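Pol protein (Human T-cell leukemia virus type I, PDB 6TJU) probably binds DNA through this SH3-like C-terminal domain of its integrase part, within a multifunctional retroviral polyprotein that also carries reverse transcriptase and RNase H. Local coordinates at residues A[25-39]-A[48-60]. Sequence-based numbering, arbitrary orientation.
Sequences WKGPQEALQEAAGAA and AQWIPWRLLKRAA
Trp50 reaches across strand 38-39 to strand 33-35 with the outer edge of its six-membered ring (CE3, CZ3, CH2). CZ3 of Trp50 meets CB of Ala35 at 3.7 Å, CH2 of Trp50 approaches CB of Gln33, and CE3 of Trp50 lies by CB of Ala38; the carbonyl O of Ala38 sits at the ring edge, in plane. Chi1 of -73° sets CG of Trp50 beside its own backbone N and turns the ring toward these residues. In the backbone next to it, Ala39 pairs with Ile51 in an antiparallel hydrogen-bonded pair: Ile51 N donates to Ala39 O (2.8 Å, nearly straight at 173°), and Ala39 N donates to Ile51 O (2.9 Å). CB of Ala39 faces inward, touching CD1 of Leu56. Where the pairing ends, Trp53 N donates to Gly37 O at 3.1 Å from above the carbonyl plane, and the Trp53 ring folds back over the type II turn Ala35-Ala38, with CA of Gly37 over its six-membered ring, 3.7 Å from the centroid, in a CH-pi contact. Trp53 NE1 donates to a water at 2.6 Å, in the ring plane; that water also lies within hydrogen-bonding distance of Ala35 O and Glu34 OE2, linking indole, turn and carboxylate, whose OE1 is hydrogen-bonded to Tyr13 OH. At the other end of the contact, Trp25 presents one face to CG of Lys57 in a CH-pi contact, 4.0 Å from the six-membered ring centroid, and CZ3 of Trp25 has Leu55 O at its edge, near the ring plane, at 3.5 Å; Lys16 makes a cation-pi contact with the same indole. The contact thus spans both three-stranded antiparallel sheets of the SH3-like domain: strands 33-35, 38-42 and 48-52 form one, and strand 12-15 lies between 26-30 and 56-59 in the other.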
loop_
_atom_site.group_PDB
_atom_site.type_symbol
_atom_site.label_atom_id
_atom_site.label_comp_id
_atom_site.label_asym_id
_atom_site.label_seq_id
_atom_site.Cartn_x
_atom_site.Cartn_y
_atom_site.Cartn_z
ATOM N N TRP A 25 2.686 -7.546 -8.124
ATOM C CA TRP A 25 2.047 -6.842 -7.008
ATOM C C TRP A 25 2.679 -7.333 -5.692
ATOM O O TRP A 25 3.201 -8.482 -5.631
ATOM C CB TRP A 25 0.555 -7.043 -7.072
ATOM C CG TRP A 25 -0.146 -6.334 -8.174
ATOM C CD1 TRP A 25 -0.589 -6.874 -9.350
ATOM C CD2 TRP A 25 -0.576 -4.966 -8.180
ATOM N NE1 TRP A 25 -1.228 -5.932 -10.101
ATOM C CE2 TRP A 25 -1.211 -4.740 -9.425
ATOM C CE3 TRP A 25 -0.450 -3.907 -7.284
ATOM C CZ2 TRP A 25 -1.748 -3.504 -9.770
ATOM C CZ3 TRP A 25 -0.920 -2.658 -7.650
ATOM C CH2 TRP A 25 -1.592 -2.473 -8.852
ATOM N N LYS A 26 2.743 -6.431 -4.719
ATOM C CA LYS A 26 3.252 -6.696 -3.364
ATOM C C LYS A 26 2.016 -6.529 -2.436
ATOM O O LYS A 26 1.011 -5.860 -2.806
ATOM C CB LYS A 26 4.509 -5.826 -3.092
ATOM N N GLY A 27 2.041 -7.164 -1.284
ATOM C CA GLY A 27 0.997 -6.958 -0.251
ATOM C C GLY A 27 -0.097 -8.016 -0.314
ATOM O O GLY A 27 0.147 -9.146 -0.772
ATOM N N PRO A 28 -1.360 -7.701 0.096
ATOM C CA PRO A 28 -1.777 -6.398 0.606
ATOM C C PRO A 28 -1.094 -6.006 1.919
ATOM O O PRO A 28 -0.663 -6.911 2.673
ATOM C CB PRO A 28 -3.286 -6.564 0.858
ATOM C CG PRO A 28 -3.695 -7.708 -0.026
ATOM C CD PRO A 28 -2.494 -8.618 -0.044
ATOM N N GLN A 29 -0.974 -4.716 2.145
ATOM C CA GLN A 29 -0.426 -4.110 3.371
ATOM C C GLN A 29 -1.447 -3.111 3.900
ATOM O O GLN A 29 -2.098 -2.378 3.099
ATOM C CB GLN A 29 0.863 -3.310 3.130
ATOM C CG GLN A 29 2.136 -4.105 3.176
ATOM C CD GLN A 29 2.324 -4.893 4.449
ATOM O OE1 GLN A 29 1.859 -4.549 5.548
ATOM N NE2 GLN A 29 3.022 -5.985 4.261
ATOM N N GLU A 30 -1.524 -3.014 5.212
ATOM C CA GLU A 30 -2.343 -1.978 5.901
ATOM C C GLU A 30 -1.687 -0.599 5.738
ATOM O O GLU A 30 -0.481 -0.447 6.024
ATOM C CB GLU A 30 -2.530 -2.333 7.366
ATOM C CG GLU A 30 -3.436 -1.381 8.125
ATOM C CD GLU A 30 -3.506 -1.762 9.581
ATOM O OE1 GLU A 30 -2.704 -2.600 10.019
ATOM O OE2 GLU A 30 -4.342 -1.233 10.254
ATOM N N ALA A 31 -2.442 0.368 5.224
ATOM C CA ALA A 31 -1.957 1.751 5.016
ATOM C C ALA A 31 -1.789 2.392 6.393
ATOM O O ALA A 31 -2.640 2.141 7.295
ATOM C CB ALA A 31 -2.877 2.545 4.113
ATOM N N LEU A 32 -0.681 3.114 6.577
ATOM C CA LEU A 32 -0.373 3.778 7.862
ATOM C C LEU A 32 -1.031 5.142 7.848
ATOM O O LEU A 32 -1.427 5.591 8.893
ATOM C CB LEU A 32 1.131 3.935 8.030
ATOM C CG LEU A 32 1.935 2.640 8.118
ATOM C CD1 LEU A 32 3.388 2.957 8.329
ATOM C CD2 LEU A 32 1.431 1.704 9.223
ATOM N N GLN A 33 -1.099 5.774 6.682
ATOM C CA GLN A 33 -1.904 6.987 6.494
ATOM C C GLN A 33 -2.280 7.114 5.035
ATOM O O GLN A 33 -1.547 6.534 4.183
ATOM C CB GLN A 33 -1.118 8.218 6.922
ATOM C CG GLN A 33 -2.032 9.331 7.389
ATOM C CD GLN A 33 -1.150 10.223 8.196
ATOM O OE1 GLN A 33 -0.772 11.296 7.751
ATOM N NE2 GLN A 33 -0.721 9.696 9.331
ATOM N N GLU A 34 -3.363 7.870 4.809
ATOM C CA GLU A 34 -3.943 8.245 3.490
ATOM C C GLU A 34 -3.912 9.776 3.294
ATOM O O GLU A 34 -4.147 10.513 4.241
ATOM C CB GLU A 34 -5.407 7.810 3.430
ATOM C CG GLU A 34 -5.669 6.434 3.970
ATOM C CD GLU A 34 -5.850 5.449 2.851
ATOM O OE1 GLU A 34 -6.332 4.324 3.100
ATOM O OE2 GLU A 34 -5.499 5.844 1.737
ATOM N N ALA A 35 -3.669 10.237 2.074
ATOM C CA ALA A 35 -3.698 11.651 1.671
ATOM C C ALA A 35 -4.293 11.702 0.279
ATOM O O ALA A 35 -4.540 10.618 -0.284
ATOM C CB ALA A 35 -2.298 12.201 1.687
ATOM N N ALA A 36 -4.472 12.906 -0.263
ATOM C CA ALA A 36 -5.013 13.095 -1.620
ATOM C C ALA A 36 -4.043 12.431 -2.594
ATOM O O ALA A 36 -2.854 12.755 -2.585
ATOM C CB ALA A 36 -5.201 14.577 -1.927
ATOM N N GLY A 37 -4.527 11.469 -3.345
ATOM C CA GLY A 37 -3.737 10.806 -4.400
ATOM C C GLY A 37 -2.669 9.815 -3.938
ATOM O O GLY A 37 -1.922 9.361 -4.842
ATOM N N ALA A 38 -2.545 9.461 -2.646
ATOM C CA ALA A 38 -1.494 8.511 -2.193
ATOM C C ALA A 38 -1.818 7.878 -0.837
ATOM O O ALA A 38 -2.536 8.493 -0.037
ATOM C CB ALA A 38 -0.138 9.186 -2.153
ATOM N N ALA A 39 -1.283 6.676 -0.594
ATOM C CA ALA A 39 -1.335 6.028 0.734
ATOM C C ALA A 39 0.087 5.761 1.213
ATOM O O ALA A 39 1.003 5.493 0.367
ATOM C CB ALA A 39 -2.142 4.755 0.676
ATOM N N ALA A 48 8.669 3.471 4.920
ATOM C CA ALA A 48 7.357 3.572 4.263
ATOM C C ALA A 48 7.391 4.654 3.176
ATOM O O ALA A 48 8.165 5.664 3.221
ATOM C CB ALA A 48 6.299 3.815 5.286
ATOM N N GLN A 49 6.553 4.434 2.191
ATOM C CA GLN A 49 6.559 5.217 0.953
ATOM C C GLN A 49 5.117 5.622 0.681
ATOM O O GLN A 49 4.170 4.831 0.966
ATOM C CB GLN A 49 7.193 4.405 -0.166
ATOM C CG GLN A 49 7.529 5.261 -1.375
ATOM C CD GLN A 49 8.528 4.566 -2.257
ATOM O OE1 GLN A 49 9.076 3.521 -1.890
ATOM N NE2 GLN A 49 8.762 5.136 -3.428
ATOM N N TRP A 50 4.977 6.860 0.230
ATOM C CA TRP A 50 3.730 7.432 -0.298
ATOM C C TRP A 50 3.547 6.897 -1.720
ATOM O O TRP A 50 4.332 7.263 -2.618
ATOM C CB TRP A 50 3.797 8.958 -0.233
ATOM C CG TRP A 50 3.680 9.499 1.150
ATOM C CD1 TRP A 50 4.674 10.023 1.926
ATOM C CD2 TRP A 50 2.466 9.628 1.889
ATOM N NE1 TRP A 50 4.161 10.454 3.121
ATOM C CE2 TRP A 50 2.806 10.211 3.127
ATOM C CE3 TRP A 50 1.132 9.304 1.618
ATOM C CZ2 TRP A 50 1.843 10.489 4.103
ATOM C CZ3 TRP A 50 0.189 9.562 2.591
ATOM C CH2 TRP A 50 0.542 10.123 3.820
ATOM N N ILE A 51 2.602 5.977 -1.879
ATOM C CA ILE A 51 2.323 5.304 -3.170
ATOM C C ILE A 51 1.114 5.994 -3.758
ATOM O O ILE A 51 0.066 6.054 -3.115
ATOM C CB ILE A 51 2.049 3.795 -3.050
ATOM C CG1 ILE A 51 3.041 3.063 -2.146
ATOM C CG2 ILE A 51 1.988 3.196 -4.448
ATOM C CD1 ILE A 51 4.427 3.004 -2.729
ATOM N N PRO A 52 1.231 6.464 -5.012
ATOM C CA PRO A 52 0.101 7.083 -5.679
ATOM C C PRO A 52 -0.958 6.007 -5.949
ATOM O O PRO A 52 -0.586 4.830 -6.110
ATOM C CB PRO A 52 0.698 7.643 -6.966
ATOM C CG PRO A 52 1.859 6.734 -7.248
ATOM C CD PRO A 52 2.416 6.352 -5.895
ATOM N N TRP A 53 -2.220 6.460 -6.022
ATOM C CA TRP A 53 -3.412 5.605 -6.233
ATOM C C TRP A 53 -3.250 4.704 -7.464
ATOM O O TRP A 53 -3.758 3.577 -7.417
ATOM C CB TRP A 53 -4.686 6.444 -6.330
ATOM C CG TRP A 53 -5.094 7.042 -5.024
ATOM C CD1 TRP A 53 -4.650 6.701 -3.771
ATOM C CD2 TRP A 53 -6.083 8.065 -4.860
ATOM N NE1 TRP A 53 -5.261 7.492 -2.836
ATOM C CE2 TRP A 53 -6.162 8.317 -3.476
ATOM C CE3 TRP A 53 -6.913 8.782 -5.743
ATOM C CZ2 TRP A 53 -7.050 9.271 -2.969
ATOM C CZ3 TRP A 53 -7.783 9.731 -5.238
ATOM C CH2 TRP A 53 -7.849 9.963 -3.862
ATOM N N ARG A 54 -2.648 5.193 -8.553
ATOM C CA ARG A 54 -2.575 4.418 -9.796
ATOM C C ARG A 54 -1.730 3.165 -9.530
ATOM O O ARG A 54 -1.921 2.224 -10.251
ATOM C CB ARG A 54 -2.071 5.273 -10.964
ATOM C CG ARG A 54 -0.603 5.643 -10.870
ATOM C CD ARG A 54 -0.121 6.288 -12.148
ATOM N NE ARG A 54 1.319 6.213 -12.056
ATOM C CZ ARG A 54 2.042 7.046 -11.322
ATOM N NH1 ARG A 54 1.463 8.076 -10.695
ATOM N NH2 ARG A 54 3.354 6.857 -11.247
ATOM N N LEU A 55 -0.867 3.137 -8.513
ATOM C CA LEU A 55 -0.072 1.929 -8.163
ATOM C C LEU A 55 -0.631 1.161 -6.952
ATOM O O LEU A 55 0.131 0.382 -6.315
ATOM C CB LEU A 55 1.374 2.371 -7.976
ATOM C CG LEU A 55 1.979 2.967 -9.243
ATOM C CD1 LEU A 55 3.317 3.581 -8.912
ATOM C CD2 LEU A 55 2.120 1.950 -10.369
ATOM N N LEU A 56 -1.925 1.330 -6.676
ATOM C CA LEU A 56 -2.627 0.660 -5.562
ATOM C C LEU A 56 -3.864 -0.068 -6.062
ATOM O O LEU A 56 -4.497 0.366 -7.035
ATOM C CB LEU A 56 -3.062 1.655 -4.489
ATOM C CG LEU A 56 -1.928 2.377 -3.784
ATOM C CD1 LEU A 56 -2.519 3.361 -2.788
ATOM C CD2 LEU A 56 -1.037 1.358 -3.094
ATOM N N LYS A 57 -4.177 -1.152 -5.363
ATOM C CA LYS A 57 -5.481 -1.828 -5.518
ATOM C C LYS A 57 -6.013 -2.090 -4.113
ATOM O O LYS A 57 -5.285 -2.678 -3.300
ATOM C CB LYS A 57 -5.390 -3.115 -6.359
ATOM C CG LYS A 57 -4.989 -2.961 -7.816
ATOM C CD LYS A 57 -6.069 -2.430 -8.720
ATOM C CE LYS A 57 -5.552 -2.347 -10.134
ATOM N NZ LYS A 57 -6.600 -1.848 -11.060
ATOM N N ARG A 58 -7.239 -1.649 -3.855
ATOM C CA ARG A 58 -7.945 -1.796 -2.560
ATOM C C ARG A 58 -8.355 -3.266 -2.321
ATOM O O ARG A 58 -9.249 -3.817 -3.026
ATOM C CB ARG A 58 -9.115 -0.814 -2.587
ATOM C CG ARG A 58 -10.041 -0.918 -1.395
ATOM C CD ARG A 58 -9.342 -0.501 -0.140
ATOM N NE ARG A 58 -10.360 -0.233 0.857
ATOM C CZ ARG A 58 -11.064 0.884 0.932
ATOM N NH1 ARG A 58 -10.879 1.853 0.054
ATOM N NH2 ARG A 58 -11.959 1.023 1.893
ATOM N N ALA A 59 -7.765 -3.890 -1.303
ATOM C CA ALA A 59 -8.122 -5.243 -0.854
ATOM C C ALA A 59 -9.214 -5.142 0.195
ATOM O O ALA A 59 -9.348 -4.090 0.768
ATOM C CB ALA A 59 -6.902 -5.952 -0.315
ATOM N N ALA A 60 -9.962 -6.223 0.406
ATOM C CA ALA A 60 -10.972 -6.314 1.489
ATOM C C ALA A 60 -10.243 -6.213 2.824
ATOM O O ALA A 60 -9.144 -6.741 2.945
ATOM C CB ALA A 60 -11.754 -7.608 1.399
HETATM O O HOH W 1 -5.452 7.959 -0.238
#